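PDB 6OFT: probable zinc protease PqqL from Escherichia coli, which probably acts as a zinc-dependent metalloendopeptidase of the M16 family in the periplasm, the chain here being the first half of the protein. Local coordinates for residues 4-9 against 393-398; 35-40 against 200-205. All coordinates share one frame; numbering follows the deposited sequence.

Contact 1: 4-9 against 393-398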
loop_
_atom_site.group_PDB
_atom_site.type_symbol
_atom_site.label_atom_id
_atom_site.label_comp_id
_atom_site.label_asym_id
_atom_site.label_seq_id
_atom_site.Cartn_x
_atom_site.Cartn_y
_atom_site.Cartn_z
ATOM N N PRO A 4 -4.416 -9.235 -19.958
ATOM C CA PRO A 4 -5.832 -9.565 -19.692
ATOM C C PRO A 4 -6.133 -9.652 -18.198
ATOM O O PRO A 4 -5.248 -9.998 -17.403
ATOM C CB PRO A 4 -6.003 -10.938 -20.361
ATOM C CG PRO A 4 -4.647 -11.577 -20.250
ATOM C CD PRO A 4 -3.652 -10.429 -20.380
ATOM N N GLN A 5 -7.378 -9.329 -17.814
ATOM C CA GLN A 5 -7.794 -9.457 -16.422
ATOM C C GLN A 5 -8.345 -10.876 -16.246
ATOM O O GLN A 5 -8.715 -11.526 -17.231
ATOM C CB GLN A 5 -8.810 -8.359 -15.992
ATOM C CG GLN A 5 -10.173 -8.420 -16.704
ATOM C CD GLN A 5 -11.169 -7.342 -16.301
ATOM O OE1 GLN A 5 -10.815 -6.205 -15.927
ATOM N NE2 GLN A 5 -12.456 -7.679 -16.409
ATOM N N ASP A 6 -8.353 -11.365 -14.998
ATOM C CA ASP A 6 -8.858 -12.678 -14.611
ATOM C C ASP A 6 -10.205 -12.923 -15.264
ATOM O O ASP A 6 -11.146 -12.136 -15.137
ATOM C CB ASP A 6 -8.976 -12.746 -13.071
ATOM C CG ASP A 6 -9.336 -14.102 -12.486
ATOM O OD1 ASP A 6 -8.857 -14.413 -11.393
ATOM O OD2 ASP A 6 -10.088 -14.855 -13.129
ATOM N N GLU A 7 -10.256 -14.017 -15.990
ATOM C CA GLU A 7 -11.362 -14.590 -16.714
ATOM C C GLU A 7 -12.692 -14.592 -15.911
ATOM O O GLU A 7 -13.755 -14.326 -16.482
ATOM C CB GLU A 7 -10.905 -16.023 -16.986
ATOM C CG GLU A 7 -11.687 -16.738 -18.001
ATOM C CD GLU A 7 -12.636 -17.711 -17.369
ATOM O OE1 GLU A 7 -12.284 -18.411 -16.390
ATOM O OE2 GLU A 7 -13.760 -17.767 -17.888
ATOM N N LYS A 8 -12.612 -14.898 -14.594
ATOM C CA LYS A 8 -13.744 -14.950 -13.649
ATOM C C LYS A 8 -14.197 -13.563 -13.135
ATOM O O LYS A 8 -15.260 -13.458 -12.513
ATOM C CB LYS A 8 -13.401 -15.861 -12.451
ATOM C CG LYS A 8 -13.139 -17.324 -12.822
ATOM C CD LYS A 8 -13.369 -18.232 -11.625
ATOM C CE LYS A 8 -12.108 -18.790 -11.022
ATOM N NZ LYS A 8 -11.572 -19.924 -11.812
ATOM N N LEU A 9 -13.389 -12.510 -13.364
ATOM C CA LEU A 9 -13.735 -11.166 -12.913
ATOM C C LEU A 9 -14.812 -10.531 -13.798
ATOM O O LEU A 9 -14.709 -10.554 -15.029
ATOM C CB LEU A 9 -12.493 -10.256 -12.821
ATOM C CG LEU A 9 -12.714 -8.823 -12.340
ATOM C CD1 LEU A 9 -13.126 -8.781 -10.867
ATOM C CD2 LEU A 9 -11.465 -7.981 -12.568
ATOM N N THR A 393 -5.097 -0.914 -13.205
ATOM C CA THR A 393 -4.188 -1.933 -13.711
ATOM C C THR A 393 -4.951 -3.234 -13.767
ATOM O O THR A 393 -5.770 -3.485 -12.882
ATOM C CB THR A 393 -2.917 -2.068 -12.856
ATOM O OG1 THR A 393 -3.279 -2.395 -11.517
ATOM C CG2 THR A 393 -2.021 -0.831 -12.907
ATOM N N PRO A 394 -4.706 -4.074 -14.789
ATOM C CA PRO A 394 -5.462 -5.336 -14.894
ATOM C C PRO A 394 -5.240 -6.271 -13.711
ATOM O O PRO A 394 -4.112 -6.426 -13.254
ATOM C CB PRO A 394 -4.973 -5.946 -16.216
ATOM C CG PRO A 394 -4.358 -4.800 -16.977
ATOM C CD PRO A 394 -3.792 -3.888 -15.940
ATOM N N PHE A 395 -6.328 -6.850 -13.186
ATOM C CA PHE A 395 -6.274 -7.804 -12.074
ATOM C C PHE A 395 -6.017 -9.185 -12.673
ATOM O O PHE A 395 -6.933 -9.809 -13.209
ATOM C CB PHE A 395 -7.587 -7.768 -11.289
ATOM C CG PHE A 395 -7.753 -8.776 -10.176
ATOM C CD1 PHE A 395 -7.141 -8.580 -8.940
ATOM C CD2 PHE A 395 -8.606 -9.866 -10.328
ATOM C CE1 PHE A 395 -7.361 -9.471 -7.883
ATOM C CE2 PHE A 395 -8.832 -10.752 -9.268
ATOM C CZ PHE A 395 -8.211 -10.547 -8.052
ATOM N N LEU A 396 -4.750 -9.623 -12.655
ATOM C CA LEU A 396 -4.312 -10.896 -13.256
ATOM C C LEU A 396 -4.749 -12.088 -12.433
ATOM O O LEU A 396 -4.709 -12.041 -11.204
ATOM C CB LEU A 396 -2.774 -10.929 -13.429
ATOM C CG LEU A 396 -2.080 -9.740 -14.147
ATOM C CD1 LEU A 396 -0.568 -9.889 -14.102
ATOM C CD2 LEU A 396 -2.541 -9.593 -15.593
ATOM N N SER A 397 -5.162 -13.165 -13.102
ATOM C CA SER A 397 -5.544 -14.388 -12.404
ATOM C C SER A 397 -4.256 -15.111 -11.981
ATOM O O SER A 397 -3.215 -14.869 -12.612
ATOM C CB SER A 397 -6.309 -15.298 -13.361
ATOM O OG SER A 397 -5.511 -15.698 -14.465
ATOM N N PRO A 398 -4.308 -16.067 -11.011
ATOM C CA PRO A 398 -3.111 -16.881 -10.715
ATOM C C PRO A 398 -2.538 -17.573 -11.965
ATOM O O PRO A 398 -1.316 -17.652 -12.105
ATOM C CB PRO A 398 -3.633 -17.923 -9.705
ATOM C CG PRO A 398 -4.793 -17.247 -9.053
ATOM C CD PRO A 398 -5.446 -16.465 -10.149
HETATM O O HOH W 1 -5.603 -12.486 -16.160
HETATM O O HOH W 2 -8.800 -5.724 -13.892
HETATM O O HOH W 3 -7.725 -16.085 -16.357
#

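Contact 2: 35-40 against 200-205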
loop_
_atom_site.group_PDB
_atom_site.type_symbol
_atom_site.label_atom_id
_atom_site.label_comp_id
_atom_site.label_asym_id
_atom_site.label_seq_id
_atom_site.Cartn_x
_atom_site.Cartn_y
_atom_site.Cartn_z
ATOM N N TRP A 35 -17.566 -3.771 -0.724
ATOM C CA TRP A 35 -16.760 -2.582 -0.485
ATOM C C TRP A 35 -17.149 -1.481 -1.440
ATOM O O TRP A 35 -17.187 -1.709 -2.655
ATOM C CB TRP A 35 -15.245 -2.854 -0.689
ATOM C CG TRP A 35 -14.525 -3.712 0.320
ATOM C CD1 TRP A 35 -15.073 -4.574 1.235
ATOM C CD2 TRP A 35 -13.105 -3.868 0.424
ATOM N NE1 TRP A 35 -14.077 -5.204 1.947
ATOM C CE2 TRP A 35 -12.857 -4.796 1.464
ATOM C CE3 TRP A 35 -12.010 -3.314 -0.271
ATOM C CZ2 TRP A 35 -11.559 -5.210 1.805
ATOM C CZ3 TRP A 35 -10.721 -3.688 0.101
ATOM C CH2 TRP A 35 -10.506 -4.614 1.134
ATOM N N LEU A 36 -17.367 -0.266 -0.904
ATOM C CA LEU A 36 -17.623 0.915 -1.711
ATOM C C LEU A 36 -16.321 1.723 -1.706
ATOM O O LEU A 36 -15.849 2.173 -0.648
ATOM C CB LEU A 36 -18.809 1.753 -1.196
ATOM C CG LEU A 36 -19.020 3.101 -1.928
ATOM C CD1 LEU A 36 -19.361 2.883 -3.444
ATOM C CD2 LEU A 36 -20.076 3.966 -1.210
ATOM N N GLN A 37 -15.747 1.898 -2.898
ATOM C CA GLN A 37 -14.486 2.592 -3.074
ATOM C C GLN A 37 -14.655 3.956 -3.735
ATOM O O GLN A 37 -15.061 4.048 -4.887
ATOM C CB GLN A 37 -13.499 1.679 -3.849
ATOM C CG GLN A 37 -12.188 2.342 -4.298
ATOM C CD GLN A 37 -11.437 1.420 -5.209
ATOM O OE1 GLN A 37 -11.903 1.069 -6.295
ATOM N NE2 GLN A 37 -10.274 0.982 -4.781
ATOM N N ILE A 38 -14.313 5.017 -2.991
ATOM C CA ILE A 38 -14.337 6.392 -3.486
ATOM C C ILE A 38 -12.923 6.627 -3.964
ATOM O O ILE A 38 -11.999 6.486 -3.170
ATOM C CB ILE A 38 -14.753 7.438 -2.393
ATOM C CG1 ILE A 38 -15.970 6.964 -1.521
ATOM C CG2 ILE A 38 -14.973 8.830 -2.998
ATOM C CD1 ILE A 38 -17.297 6.614 -2.204
ATOM N N HIS A 39 -12.748 7.026 -5.227
ATOM C CA HIS A 39 -11.410 7.226 -5.800
ATOM C C HIS A 39 -10.779 8.568 -5.421
ATOM O O HIS A 39 -10.037 9.165 -6.227
ATOM C CB HIS A 39 -11.439 7.017 -7.320
ATOM C CG HIS A 39 -11.768 5.610 -7.723
ATOM N ND1 HIS A 39 -10.790 4.746 -8.171
ATOM C CD2 HIS A 39 -12.961 4.970 -7.744
ATOM C CE1 HIS A 39 -11.410 3.608 -8.451
ATOM N NE2 HIS A 39 -12.720 3.698 -8.209
ATOM N N THR A 40 -11.073 9.035 -4.183
ATOM C CA THR A 40 -10.576 10.294 -3.633
ATOM C C THR A 40 -10.276 10.092 -2.156
ATOM O O THR A 40 -11.118 9.555 -1.419
ATOM C CB THR A 40 -11.615 11.428 -3.798
ATOM O OG1 THR A 40 -11.926 11.622 -5.172
ATOM C CG2 THR A 40 -11.156 12.765 -3.164
ATOM N N THR A 200 -16.524 2.907 -7.341
ATOM C CA THR A 200 -16.454 1.510 -7.737
ATOM C C THR A 200 -17.005 0.695 -6.577
ATOM O O THR A 200 -16.531 0.843 -5.447
ATOM C CB THR A 200 -15.027 1.086 -8.108
ATOM O OG1 THR A 200 -14.561 1.914 -9.180
ATOM C CG2 THR A 200 -14.953 -0.377 -8.516
ATOM N N PHE A 201 -18.039 -0.117 -6.849
ATOM C CA PHE A 201 -18.616 -1.023 -5.862
ATOM C C PHE A 201 -17.988 -2.411 -6.120
ATOM O O PHE A 201 -18.068 -2.920 -7.241
ATOM C CB PHE A 201 -20.169 -1.065 -5.955
ATOM C CG PHE A 201 -20.753 -1.765 -4.750
ATOM C CD1 PHE A 201 -20.790 -1.136 -3.513
ATOM C CD2 PHE A 201 -21.222 -3.070 -4.842
ATOM C CE1 PHE A 201 -21.265 -1.807 -2.381
ATOM C CE2 PHE A 201 -21.717 -3.729 -3.715
ATOM C CZ PHE A 201 -21.728 -3.091 -2.491
ATOM N N ILE A 202 -17.325 -2.991 -5.100
ATOM C CA ILE A 202 -16.602 -4.270 -5.192
ATOM C C ILE A 202 -17.316 -5.404 -4.430
ATOM O O ILE A 202 -17.566 -5.280 -3.239
ATOM C CB ILE A 202 -15.123 -4.066 -4.739
ATOM C CG1 ILE A 202 -14.421 -2.964 -5.583
ATOM C CG2 ILE A 202 -14.323 -5.383 -4.754
ATOM C CD1 ILE A 202 -13.125 -2.427 -4.988
ATOM N N VAL A 203 -17.631 -6.504 -5.132
ATOM C CA VAL A 203 -18.304 -7.688 -4.563
ATOM C C VAL A 203 -17.342 -8.881 -4.696
ATOM O O VAL A 203 -17.027 -9.270 -5.809
ATOM C CB VAL A 203 -19.680 -7.958 -5.266
ATOM C CG1 VAL A 203 -20.356 -9.222 -4.734
ATOM C CG2 VAL A 203 -20.623 -6.761 -5.144
ATOM N N VAL A 204 -16.850 -9.438 -3.571
ATOM C CA VAL A 204 -15.926 -10.590 -3.598
ATOM C C VAL A 204 -16.475 -11.632 -2.630
ATOM O O VAL A 204 -16.587 -11.375 -1.428
ATOM C CB VAL A 204 -14.431 -10.240 -3.280
ATOM C CG1 VAL A 204 -13.517 -11.458 -3.502
ATOM C CG2 VAL A 204 -13.931 -9.056 -4.108
ATOM N N GLY A 205 -16.806 -12.804 -3.149
ATOM C CA GLY A 205 -17.344 -13.822 -2.272
ATOM C C GLY A 205 -18.284 -14.778 -2.944
ATOM O O GLY A 205 -18.381 -14.816 -4.174
#

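Contact 1: 4-9 against 393-398
Pro394 lays its ring against the backbone at Pro4 and Gln5, its CB 4.2 Å from Pro4 O; a proline suits this loop, where a rigid apolar ring can rest on a peptide. Phe395 does most of the joining. Its backbone N reaches Gln5 through a water that donates to Gln5 OE1, while Gln5 NE2 is held by Thr11. Its carbonyl O takes the one direct hydrogen bond of the contact, from Asp6 N at 2.8 Å and nearly straight (165°), and the same oxygen lies 3.3 Å from Gln5 CA in a CA-H...O contact. Phe395 CG stands anti to the backbone N (chi1 175°), which brings ring atom CD2 to Asp6 CB at 4.0 Å and to Leu9 CD2 at 4.1 Å. Leu396 touches through one methyl, CD2, against Pro4 O. Ser397 N is linked to that same Pro4 O by a second water, and its CB packs 3.3 Å from Asp6 OD1. Asp6 suits its place because its carboxylate is shared: OD2 accepts from Lys8 N at 2.9 Å, making an Asx turn within a type I beta turn, and OD1 bonds Tyr23. Ser397 is the N-cap of helix 398-408, its OG accepting from Glu400 N. Phe395 leans on helix 378-391, and the loop joining it to helix 398-408 meets the N-terminal segment just before strand 10-13, where Leu9 touches Tyr23 of strand 19-24.

Contact 2: 35-40 against 200-205
Trp35 and Ile202 form a hydrogen-bonded antiparallel pair, with Trp35 N to Ile202 O at 2.9 Å and Ile202 N to Trp35 O at 2.8 Å. Gln37 and Thr200 repeat the pattern two residues on, Gln37 N giving to Thr200 O at 2.9 Å; between them Leu36 and Phe201 are the non-hydrogen-bonded pair. The strands run at 151° to each other. They are central neighbours in the six-stranded mixed sheet of an M16 domain, flanked by strands 19-24 and 96-103.

Apolar contacts suit the buried faces. On one, Leu36 CB meets Phe201 CD1 at 4.2 Å, and the Phe201 ring also makes an edge-to-face stack with Phe117. On the other, the beta-branched Ile202 sets its CB 4.2 Å from Trp35 CB, while the indole leads away toward helix 378-391.

The polar side chains gather at Thr200. Its OG1 lies near the plane of the His39 ring, at the edge, 2.7 Å from NE2 in a hydrogen bond; His39 CG, anti to its carbonyl carbon (chi1 -65°), swings the imidazole back toward the strand. Gln37 runs alongside Thr200, extended beyond CG, and its buried amide is satisfied by Ser389 at OE1 and by Glu95 and Ala386 O at NE2.

How the contacts relate
Contacts 1 and 2 do not touch: their centres are 16 Å apart and their nearest atoms about 6 Å. In sequence, both segments of contact 2 fall between those of contact 1. Helix 378-391 connects them in space, since Phe395 packs on its Leu381 and Leu385 while Trp35 reaches Thr382 and Ser383 and Thr200 touches Ser389. Strand 19-24 is a second shared neighbour, touched by Leu9 through Tyr23 and by Thr200 through Met21. Contact 1 lies away from the predicted zinc site, whereas the Leu36 side chain of contact 2 is about 10 Å from that of Glu57, the predicted proton acceptor.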